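Local coordinates for protein L-threonine 3-dehydrogenase (Clostridioides difficile, PDB 7OL1) that probably catalyses the NAD-dependent oxidation of the L-threonine hydroxyl group as a member of the NAD(P)-dependent epimerase/dehydratase family, at residues Y207-A215 and F267-I276; D232-L240 and F317-M328. All coordinates share one frame; numbering follows the deposited sequence.

Contact 1: Y207-A215 and F267-I276; sequences YAVDIYYEA and FSPEEIADSI
Ile272 projects from helix 269-276 into a hole on helix 207-215. The hole is formed by Tyr207, Ala208, Ile211 and Tyr212, a knob-into-hole fit. The two branches of Ile272 divide the work. Ile272 CD1 lies obliquely against the Tyr207 ring, 3.3 Å from Tyr207 CE1, and also meets the Ala208 methyl. Ile272 CG2 turns to the far end of Tyr212, 3.7 Å from Tyr212 OH. That hydroxyl has its polar partner in Thr325 of helix 321-334. Pro269 crosses Tyr207 at about a right angle, with Pro269 CB 3.8 Å from Tyr207 CE1. The Phe267 ring presents its edge to the Tyr207 hydroxyl, which lies in the ring plane, with Tyr207 OH 3.5 Å from Phe267 CD1.

One turn on, Ile276 CD1 fits between Ile211 and Tyr212. Ile276 CD1 lies 3.7 Å from Ile211 CG1 and 3.9 Å from Tyr212 CD1. Ile276 CG1 stands anti to the carbonyl carbon (chi1 -67°), and the extended chain carries CD1 across. Ile276 CG2 reaches the Ala215 methyl instead.

At the start of the second helix, Ser268 holds the N-cap position. Glu271 OE1 accepts from both Ser268 N and Ser268 OG. The helix axes cross at -33° and approach to 10.9 Å. This apolar helix pair, beside the small parallel sheet of strands 220-223 and 284-287, is consistent with the C-terminal substrate-binding domain of extended short-chain dehydrogenases.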
loop_
_atom_site.group_PDB
_atom_site.type_symbol
_atom_site.label_atom_id
_atom_site.label_comp_id
_atom_site.label_asym_id
_atom_site.label_seq_id
_atom_site.Cartn_x
_atom_site.Cartn_y
_atom_site.Cartn_z
ATOM N N TYR A 207 12.454 -14.894 -20.219
ATOM C CA TYR A 207 12.351 -15.431 -21.597
ATOM C C TYR A 207 13.173 -14.563 -22.556
ATOM O O TYR A 207 13.815 -15.121 -23.445
ATOM C CB TYR A 207 10.894 -15.538 -22.050
ATOM C CG TYR A 207 10.402 -14.440 -22.958
ATOM C CD1 TYR A 207 10.694 -14.428 -24.313
ATOM C CD2 TYR A 207 9.590 -13.435 -22.469
ATOM C CE1 TYR A 207 10.214 -13.434 -25.152
ATOM C CE2 TYR A 207 9.100 -12.434 -23.293
ATOM C CZ TYR A 207 9.409 -12.424 -24.643
ATOM O OH TYR A 207 8.907 -11.408 -25.423
ATOM N N ALA A 208 13.165 -13.244 -22.412
ATOM C CA ALA A 208 13.833 -12.360 -23.398
ATOM C C ALA A 208 15.350 -12.363 -23.201
ATOM O O ALA A 208 16.012 -11.808 -24.073
ATOM C CB ALA A 208 13.284 -10.961 -23.354
ATOM N N VAL A 209 15.877 -12.936 -22.115
ATOM C CA VAL A 209 17.350 -13.111 -21.927
ATOM C C VAL A 209 17.754 -14.483 -22.476
ATOM O O VAL A 209 18.546 -14.500 -23.439
ATOM C CB VAL A 209 17.790 -12.931 -20.466
ATOM C CG1 VAL A 209 19.303 -13.027 -20.333
ATOM C CG2 VAL A 209 17.299 -11.606 -19.900
ATOM N N ASP A 210 17.183 -15.568 -21.932
ATOM C CA ASP A 210 17.466 -16.981 -22.321
ATOM C C ASP A 210 17.369 -17.169 -23.845
ATOM O O ASP A 210 18.128 -17.991 -24.372
ATOM C CB ASP A 210 16.547 -17.969 -21.586
ATOM C CG ASP A 210 17.144 -19.348 -21.319
ATOM O OD1 ASP A 210 18.369 -19.540 -21.561
ATOM O OD2 ASP A 210 16.380 -20.226 -20.855
ATOM N N ILE A 211 16.486 -16.450 -24.537
ATOM C CA ILE A 211 16.314 -16.562 -26.018
ATOM C C ILE A 211 17.663 -16.330 -26.707
ATOM O O ILE A 211 17.943 -17.034 -27.687
ATOM C CB ILE A 211 15.239 -15.591 -26.554
ATOM C CG1 ILE A 211 14.798 -15.972 -27.971
ATOM C CG2 ILE A 211 15.714 -14.142 -26.486
ATOM C CD1 ILE A 211 13.642 -15.159 -28.495
ATOM N N TYR A 212 18.457 -15.365 -26.243
ATOM C CA TYR A 212 19.754 -14.997 -26.876
ATOM C C TYR A 212 20.790 -16.098 -26.602
ATOM O O TYR A 212 21.636 -16.354 -27.485
ATOM C CB TYR A 212 20.254 -13.637 -26.379
ATOM C CG TYR A 212 19.439 -12.455 -26.833
ATOM C CD1 TYR A 212 19.530 -11.979 -28.124
ATOM C CD2 TYR A 212 18.599 -11.789 -25.963
ATOM C CE1 TYR A 212 18.798 -10.883 -28.549
ATOM C CE2 TYR A 212 17.852 -10.696 -26.373
ATOM C CZ TYR A 212 17.953 -10.235 -27.671
ATOM O OH TYR A 212 17.227 -9.153 -28.072
ATOM N N TYR A 213 20.731 -16.715 -25.414
ATOM C CA TYR A 213 21.600 -17.850 -25.005
ATOM C C TYR A 213 21.279 -19.018 -25.953
ATOM O O TYR A 213 22.170 -19.414 -26.721
ATOM C CB TYR A 213 21.462 -18.169 -23.504
ATOM C CG TYR A 213 22.223 -17.255 -22.561
ATOM C CD1 TYR A 213 21.937 -15.902 -22.510
ATOM C CD2 TYR A 213 23.216 -17.720 -21.709
ATOM C CE1 TYR A 213 22.602 -15.042 -21.652
ATOM C CE2 TYR A 213 23.900 -16.872 -20.846
ATOM C CZ TYR A 213 23.588 -15.523 -20.816
ATOM O OH TYR A 213 24.199 -14.628 -19.990
ATOM N N GLU A 214 20.026 -19.480 -25.987
ATOM C CA GLU A 214 19.608 -20.655 -26.801
ATOM C C GLU A 214 19.726 -20.360 -28.304
ATOM O O GLU A 214 19.472 -21.301 -29.069
ATOM C CB GLU A 214 18.175 -21.097 -26.485
ATOM C CG GLU A 214 17.950 -21.551 -25.049
ATOM C CD GLU A 214 18.848 -22.672 -24.561
ATOM O OE1 GLU A 214 19.229 -23.522 -25.386
ATOM O OE2 GLU A 214 19.163 -22.688 -23.355
ATOM N N ALA A 215 20.088 -19.140 -28.725
ATOM C CA ALA A 215 20.222 -18.754 -30.157
ATOM C C ALA A 215 21.643 -19.044 -30.655
ATOM O O ALA A 215 21.799 -19.549 -31.789
ATOM C CB ALA A 215 19.875 -17.297 -30.363
ATOM N N PHE A 267 7.045 -5.966 -26.639
ATOM C CA PHE A 267 7.158 -6.997 -27.689
ATOM C C PHE A 267 6.741 -8.390 -27.197
ATOM O O PHE A 267 6.884 -8.804 -26.001
ATOM C CB PHE A 267 8.549 -6.954 -28.320
ATOM C CG PHE A 267 9.733 -7.107 -27.399
ATOM C CD1 PHE A 267 9.992 -8.324 -26.778
ATOM C CD2 PHE A 267 10.636 -6.063 -27.227
ATOM C CE1 PHE A 267 11.096 -8.479 -25.958
ATOM C CE2 PHE A 267 11.750 -6.227 -26.422
ATOM C CZ PHE A 267 11.978 -7.434 -25.793
ATOM N N SER A 268 6.173 -9.100 -28.167
ATOM C CA SER A 268 5.774 -10.521 -28.098
ATOM C C SER A 268 6.994 -11.353 -28.447
ATOM O O SER A 268 7.868 -10.882 -29.168
ATOM C CB SER A 268 4.643 -10.787 -29.045
ATOM O OG SER A 268 5.035 -10.503 -30.385
ATOM N N PRO A 269 7.076 -12.608 -27.967
ATOM C CA PRO A 269 8.236 -13.464 -28.236
ATOM C C PRO A 269 8.607 -13.545 -29.727
ATOM O O PRO A 269 9.781 -13.615 -30.085
ATOM C CB PRO A 269 7.755 -14.830 -27.718
ATOM C CG PRO A 269 6.770 -14.497 -26.614
ATOM C CD PRO A 269 6.065 -13.256 -27.116
ATOM N N GLU A 270 7.577 -13.529 -30.563
ATOM C CA GLU A 270 7.701 -13.678 -32.030
ATOM C C GLU A 270 8.390 -12.418 -32.607
ATOM O O GLU A 270 9.150 -12.584 -33.575
ATOM C CB GLU A 270 6.323 -14.134 -32.541
ATOM C CG GLU A 270 5.686 -13.243 -33.590
ATOM C CD GLU A 270 4.672 -12.286 -32.978
ATOM O OE1 GLU A 270 3.960 -12.707 -32.015
ATOM O OE2 GLU A 270 4.607 -11.126 -33.448
ATOM N N GLU A 271 8.229 -11.223 -32.018
ATOM C CA GLU A 271 8.861 -9.968 -32.533
ATOM C C GLU A 271 10.376 -9.985 -32.253
ATOM O O GLU A 271 11.104 -9.374 -33.068
ATOM C CB GLU A 271 8.261 -8.684 -31.930
ATOM C CG GLU A 271 6.997 -8.143 -32.603
ATOM C CD GLU A 271 6.116 -7.227 -31.740
ATOM O OE1 GLU A 271 5.317 -7.747 -30.911
ATOM O OE2 GLU A 271 6.209 -5.984 -31.890
ATOM N N ILE A 272 10.842 -10.602 -31.149
ATOM C CA ILE A 272 12.305 -10.692 -30.813
ATOM C C ILE A 272 12.925 -11.633 -31.847
ATOM O O ILE A 272 13.862 -11.202 -32.562
ATOM C CB ILE A 272 12.648 -11.190 -29.385
ATOM C CG1 ILE A 272 11.528 -11.003 -28.368
ATOM C CG2 ILE A 272 13.941 -10.560 -28.867
ATOM C CD1 ILE A 272 11.955 -11.382 -26.975
ATOM N N ALA A 273 12.404 -12.865 -31.907
ATOM C CA ALA A 273 12.743 -13.886 -32.923
ATOM C C ALA A 273 13.106 -13.187 -34.240
ATOM O O ALA A 273 14.262 -13.340 -34.676
ATOM C CB ALA A 273 11.586 -14.833 -33.096
ATOM N N ASP A 274 12.172 -12.409 -34.807
ATOM C CA ASP A 274 12.311 -11.698 -36.114
ATOM C C ASP A 274 13.513 -10.742 -36.088
ATOM O O ASP A 274 14.130 -10.548 -37.162
ATOM C CB ASP A 274 11.042 -10.918 -36.490
ATOM C CG ASP A 274 9.823 -11.776 -36.809
ATOM O OD1 ASP A 274 9.904 -13.016 -36.658
ATOM O OD2 ASP A 274 8.794 -11.196 -37.207
ATOM N N SER A 275 13.810 -10.142 -34.930
ATOM C CA SER A 275 15.010 -9.290 -34.711
ATOM C C SER A 275 16.239 -10.196 -34.617
ATOM O O SER A 275 17.283 -9.827 -35.185
ATOM C CB SER A 275 14.877 -8.404 -33.496
ATOM O OG SER A 275 15.593 -7.186 -33.690
ATOM N N ILE A 276 16.111 -11.339 -33.934
ATOM C CA ILE A 276 17.210 -12.339 -33.803
ATOM C C ILE A 276 17.538 -12.861 -35.207
ATOM O O ILE A 276 18.700 -12.680 -35.639
ATOM C CB ILE A 276 16.845 -13.461 -32.804
ATOM C CG1 ILE A 276 16.736 -12.908 -31.379
ATOM C CG2 ILE A 276 17.831 -14.618 -32.882
ATOM C CD1 ILE A 276 16.888 -13.934 -30.274
#

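Contact 2: D232-L240 and F317-M328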
loop_
_atom_site.group_PDB
_atom_site.type_symbol
_atom_site.label_atom_id
_atom_site.label_comp_id
_atom_site.label_asym_id
_atom_site.label_seq_id
_atom_site.Cartn_x
_atom_site.Cartn_y
_atom_site.Cartn_z
ATOM N N ASP A 232 6.280 -4.696 -21.407
ATOM C CA ASP A 232 7.386 -3.707 -21.446
ATOM C C ASP A 232 8.706 -4.408 -21.111
ATOM O O ASP A 232 8.714 -5.318 -20.236
ATOM C CB ASP A 232 7.214 -2.547 -20.485
ATOM C CG ASP A 232 6.067 -1.646 -20.853
ATOM O OD1 ASP A 232 4.910 -2.019 -20.502
ATOM O OD2 ASP A 232 6.349 -0.584 -21.456
ATOM N N MET A 233 9.766 -3.944 -21.769
ATOM C CA MET A 233 11.160 -4.356 -21.565
ATOM C C MET A 233 12.055 -3.127 -21.690
ATOM O O MET A 233 11.615 -2.100 -22.266
ATOM C CB MET A 233 11.607 -5.371 -22.608
ATOM C CG MET A 233 10.783 -6.605 -22.607
ATOM S SD MET A 233 11.257 -7.687 -21.312
ATOM C CE MET A 233 10.174 -9.065 -21.682
ATOM N N MET A 234 13.269 -3.265 -21.158
ATOM C CA MET A 234 14.335 -2.246 -21.217
ATOM C C MET A 234 15.695 -2.970 -21.127
ATOM O O MET A 234 15.794 -4.003 -20.427
ATOM C CB MET A 234 14.113 -1.235 -20.086
ATOM C CG MET A 234 15.024 -0.030 -20.187
ATOM S SD MET A 234 14.727 1.321 -19.005
ATOM C CE MET A 234 12.940 1.401 -19.029
ATOM N N TYR A 235 16.687 -2.524 -21.898
ATOM C CA TYR A 235 18.058 -3.092 -21.869
ATOM C C TYR A 235 18.802 -2.492 -20.683
ATOM O O TYR A 235 18.775 -1.228 -20.513
ATOM C CB TYR A 235 18.834 -2.739 -23.143
ATOM C CG TYR A 235 20.034 -3.594 -23.488
ATOM C CD1 TYR A 235 20.085 -4.935 -23.149
ATOM C CD2 TYR A 235 21.096 -3.072 -24.212
ATOM C CE1 TYR A 235 21.152 -5.734 -23.515
ATOM C CE2 TYR A 235 22.177 -3.856 -24.579
ATOM C CZ TYR A 235 22.199 -5.197 -24.238
ATOM O OH TYR A 235 23.230 -6.010 -24.600
ATOM N N MET A 236 19.532 -3.336 -19.952
ATOM C CA MET A 236 20.077 -2.940 -18.634
ATOM C C MET A 236 20.742 -1.560 -18.696
ATOM O O MET A 236 20.480 -0.735 -17.823
ATOM C CB MET A 236 21.038 -3.985 -18.082
ATOM C CG MET A 236 21.534 -3.611 -16.707
ATOM S SD MET A 236 20.211 -3.368 -15.484
ATOM C CE MET A 236 19.641 -5.055 -15.294
ATOM N N PRO A 237 21.588 -1.225 -19.701
ATOM C CA PRO A 237 22.249 0.080 -19.729
ATOM C C PRO A 237 21.264 1.250 -19.697
ATOM O O PRO A 237 21.572 2.209 -18.991
ATOM C CB PRO A 237 23.086 0.130 -21.018
ATOM C CG PRO A 237 22.732 -1.147 -21.763
ATOM C CD PRO A 237 22.057 -2.093 -20.787
ATOM N N ASP A 238 20.136 1.149 -20.422
ATOM C CA ASP A 238 19.042 2.167 -20.394
ATOM C C ASP A 238 18.553 2.364 -18.938
ATOM O O ASP A 238 18.547 3.534 -18.445
ATOM C CB ASP A 238 17.885 1.757 -21.311
ATOM C CG ASP A 238 18.149 1.891 -22.806
ATOM O OD1 ASP A 238 18.906 2.857 -23.148
ATOM O OD2 ASP A 238 17.569 1.030 -23.621
ATOM N N ALA A 239 18.194 1.260 -18.262
ATOM C CA ALA A 239 17.663 1.231 -16.880
ATOM C C ALA A 239 18.677 1.857 -15.914
ATOM O O ALA A 239 18.267 2.722 -15.052
ATOM C CB ALA A 239 17.319 -0.184 -16.489
ATOM N N LEU A 240 19.947 1.458 -16.024
ATOM C CA LEU A 240 20.975 1.962 -15.086
ATOM C C LEU A 240 21.031 3.479 -15.263
ATOM O O LEU A 240 20.957 4.184 -14.229
ATOM C CB LEU A 240 22.324 1.272 -15.309
ATOM C CG LEU A 240 22.338 -0.248 -15.096
ATOM C CD1 LEU A 240 23.727 -0.824 -15.330
ATOM C CD2 LEU A 240 21.868 -0.622 -13.711
ATOM N N PHE A 317 16.530 7.213 -23.558
ATOM C CA PHE A 317 16.905 5.789 -23.735
ATOM C C PHE A 317 17.437 5.576 -25.159
ATOM O O PHE A 317 17.060 6.355 -26.035
ATOM C CB PHE A 317 15.717 4.896 -23.397
ATOM C CG PHE A 317 14.675 4.788 -24.466
ATOM C CD1 PHE A 317 14.800 3.837 -25.468
ATOM C CD2 PHE A 317 13.550 5.599 -24.442
ATOM C CE1 PHE A 317 13.801 3.686 -26.421
ATOM C CE2 PHE A 317 12.554 5.443 -25.393
ATOM C CZ PHE A 317 12.676 4.478 -26.370
ATOM N N SER A 318 18.274 4.549 -25.356
ATOM C CA SER A 318 19.179 4.381 -26.526
ATOM C C SER A 318 18.861 3.113 -27.320
ATOM O O SER A 318 19.093 3.143 -28.535
ATOM C CB SER A 318 20.628 4.407 -26.101
ATOM O OG SER A 318 20.967 5.689 -25.569
ATOM N N TYR A 319 18.357 2.055 -26.686
ATOM C CA TYR A 319 18.216 0.716 -27.309
ATOM C C TYR A 319 16.745 0.439 -27.618
ATOM O O TYR A 319 15.938 0.450 -26.692
ATOM C CB TYR A 319 18.855 -0.362 -26.426
ATOM C CG TYR A 319 20.340 -0.168 -26.244
ATOM C CD1 TYR A 319 20.823 0.914 -25.524
ATOM C CD2 TYR A 319 21.263 -1.048 -26.791
ATOM C CE1 TYR A 319 22.182 1.118 -25.344
ATOM C CE2 TYR A 319 22.629 -0.868 -26.607
ATOM C CZ TYR A 319 23.089 0.229 -25.894
ATOM O OH TYR A 319 24.419 0.476 -25.735
ATOM N N ASP A 320 16.435 0.267 -28.906
ATOM C CA ASP A 320 15.204 -0.374 -29.446
ATOM C C ASP A 320 15.485 -1.877 -29.570
ATOM O O ASP A 320 16.652 -2.273 -29.336
ATOM C CB ASP A 320 14.815 0.217 -30.805
ATOM C CG ASP A 320 15.970 0.251 -31.798
ATOM O OD1 ASP A 320 16.808 1.178 -31.687
ATOM O OD2 ASP A 320 16.047 -0.664 -32.650
ATOM N N LEU A 321 14.487 -2.679 -29.955
ATOM C CA LEU A 321 14.625 -4.165 -29.997
ATOM C C LEU A 321 15.780 -4.573 -30.929
ATOM O O LEU A 321 16.439 -5.584 -30.670
ATOM C CB LEU A 321 13.294 -4.793 -30.421
ATOM C CG LEU A 321 13.329 -6.281 -30.770
ATOM C CD1 LEU A 321 13.867 -7.127 -29.627
ATOM C CD2 LEU A 321 11.946 -6.784 -31.164
ATOM N N ASP A 322 16.030 -3.822 -31.995
ATOM C CA ASP A 322 17.132 -4.162 -32.927
ATOM C C ASP A 322 18.433 -3.926 -32.169
ATOM O O ASP A 322 19.076 -4.938 -31.839
ATOM C CB ASP A 322 17.033 -3.425 -34.267
ATOM C CG ASP A 322 16.507 -4.331 -35.366
ATOM O OD1 ASP A 322 15.269 -4.448 -35.492
ATOM O OD2 ASP A 322 17.344 -4.964 -36.042
ATOM N N LYS A 323 18.741 -2.660 -31.853
ATOM C CA LYS A 323 20.043 -2.238 -31.259
ATOM C C LYS A 323 20.414 -3.229 -30.153
ATOM O O LYS A 323 21.558 -3.735 -30.155
ATOM C CB LYS A 323 20.006 -0.805 -30.716
ATOM C CG LYS A 323 21.108 0.096 -31.263
ATOM C CD LYS A 323 21.835 0.927 -30.228
ATOM C CE LYS A 323 23.174 1.448 -30.718
ATOM N NZ LYS A 323 23.815 2.324 -29.706
ATOM N N MET A 324 19.451 -3.544 -29.288
ATOM C CA MET A 324 19.626 -4.540 -28.206
ATOM C C MET A 324 20.071 -5.875 -28.809
ATOM O O MET A 324 21.157 -6.360 -28.429
ATOM C CB MET A 324 18.328 -4.743 -27.425
ATOM C CG MET A 324 18.481 -5.684 -26.256
ATOM S SD MET A 324 17.096 -5.564 -25.124
ATOM C CE MET A 324 15.920 -6.668 -25.898
ATOM N N THR A 325 19.271 -6.455 -29.705
ATOM C CA THR A 325 19.528 -7.803 -30.279
ATOM C C THR A 325 20.961 -7.886 -30.833
ATOM O O THR A 325 21.628 -8.909 -30.590
ATOM C CB THR A 325 18.495 -8.172 -31.347
ATOM O OG1 THR A 325 17.188 -8.076 -30.781
ATOM C CG2 THR A 325 18.698 -9.569 -31.894
ATOM N N LYS A 326 21.441 -6.863 -31.545
ATOM C CA LYS A 326 22.820 -6.873 -32.105
ATOM C C LYS A 326 23.799 -6.982 -30.928
ATOM O O LYS A 326 24.546 -7.984 -30.870
ATOM C CB LYS A 326 23.086 -5.645 -32.986
ATOM C CG LYS A 326 24.139 -5.851 -34.075
ATOM C CD LYS A 326 24.658 -4.572 -34.732
ATOM C CE LYS A 326 23.597 -3.838 -35.524
ATOM N NZ LYS A 326 23.581 -2.399 -35.186
ATOM N N ASP A 327 23.730 -6.024 -29.997
ATOM C CA ASP A 327 24.647 -5.897 -28.831
ATOM C C ASP A 327 24.606 -7.149 -27.947
ATOM O O ASP A 327 25.652 -7.464 -27.362
ATOM C CB ASP A 327 24.317 -4.691 -27.956
ATOM C CG ASP A 327 25.502 -4.232 -27.132
ATOM O OD1 ASP A 327 26.457 -3.711 -27.747
ATOM O OD2 ASP A 327 25.463 -4.406 -25.886
ATOM N N MET A 328 23.464 -7.828 -27.825
ATOM C CA MET A 328 23.367 -9.015 -26.938
ATOM C C MET A 328 24.180 -10.162 -27.542
ATOM O O MET A 328 24.866 -10.879 -26.779
ATOM C CB MET A 328 21.918 -9.453 -26.699
ATOM C CG MET A 328 21.253 -8.650 -25.603
ATOM S SD MET A 328 21.988 -8.969 -23.964
ATOM C CE MET A 328 21.235 -10.557 -23.594
#
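Tyr235 OH donates to Asp327 OD2 at 3.0 Å, on the anti lone pair of OD2, away from the other carboxylate oxygen. Ring and carboxylate planes stand 84° apart. The other hydrogen bonds belong to Asp238, which takes two backbone N-H groups from the loop before helix 321-328. Ser318 N reaches Asp238 OD1 at 2.9 Å, from above the carboxylate plane. Tyr319 N makes a weak bond to Asp238 OD2.

The aromatic and sulfur contacts gather round the Tyr235 ring. Met324 CG makes a CH-pi contact over one face, 3.8 Å from the Tyr235 ring centroid. Pro237 CD covers the opposite face. With CG trans to the main-chain N (chi1 -176°), Met324 carries its CG over the ring. Met324 SD lies obliquely to the same ring. Met328 SD comes in at the ring edge, 3.4 Å from Tyr235 CE1. Both are Met-aromatic contacts. The Tyr319 ring meets the Tyr235 ring obliquely, with centroids 5.0 Å apart. Tyr235 CD2 sits over a Tyr319 face, and Pro237 CG also packs obliquely against the Tyr319 ring.

At the start of helix 321-328, Asp320 is the N-cap: Asp320 OD2 accepts weak bonds from Asp322 N and Lys323 N.

The chemistry is therefore mixed. Apolar groups cover both faces of Tyr235 while the Asp327 bond restrains its hydroxyl end. Tyr235 thus ties the strand end to helix 321-328 by packing and one bond. Asp238 holds the preceding loop through its N-H groups. It lies in the first turn of helix 236-248, whose N-terminal end, together with those two N-H groups, would probably favour a charged carboxylate.

Overall arrangement
Helix 321-334 joins the two contacts. Residues 317-328, the loop and first turns of this helix, pack on 232-240 in contact 2, and the helix also touches both helices of contact 1. The centres lie about 13 Å apart, on the same side of the chain's centre. Tyr212 OH and Thr325 OG1 are 2.9 Å apart, a probable hydrogen bond. Ser275 OG approaches Asp322 OD1 at 3.3 Å, probably another. Met324 and Met328 also touch Tyr212, while Met233 touches Tyr207 and Ala208. The segments alternate along the chain. Contact 2 starts on strand 232-235 of the large central sheet. Helix 321-334 thus lies between that Rossmann-type sheet and the helix pair of contact 1.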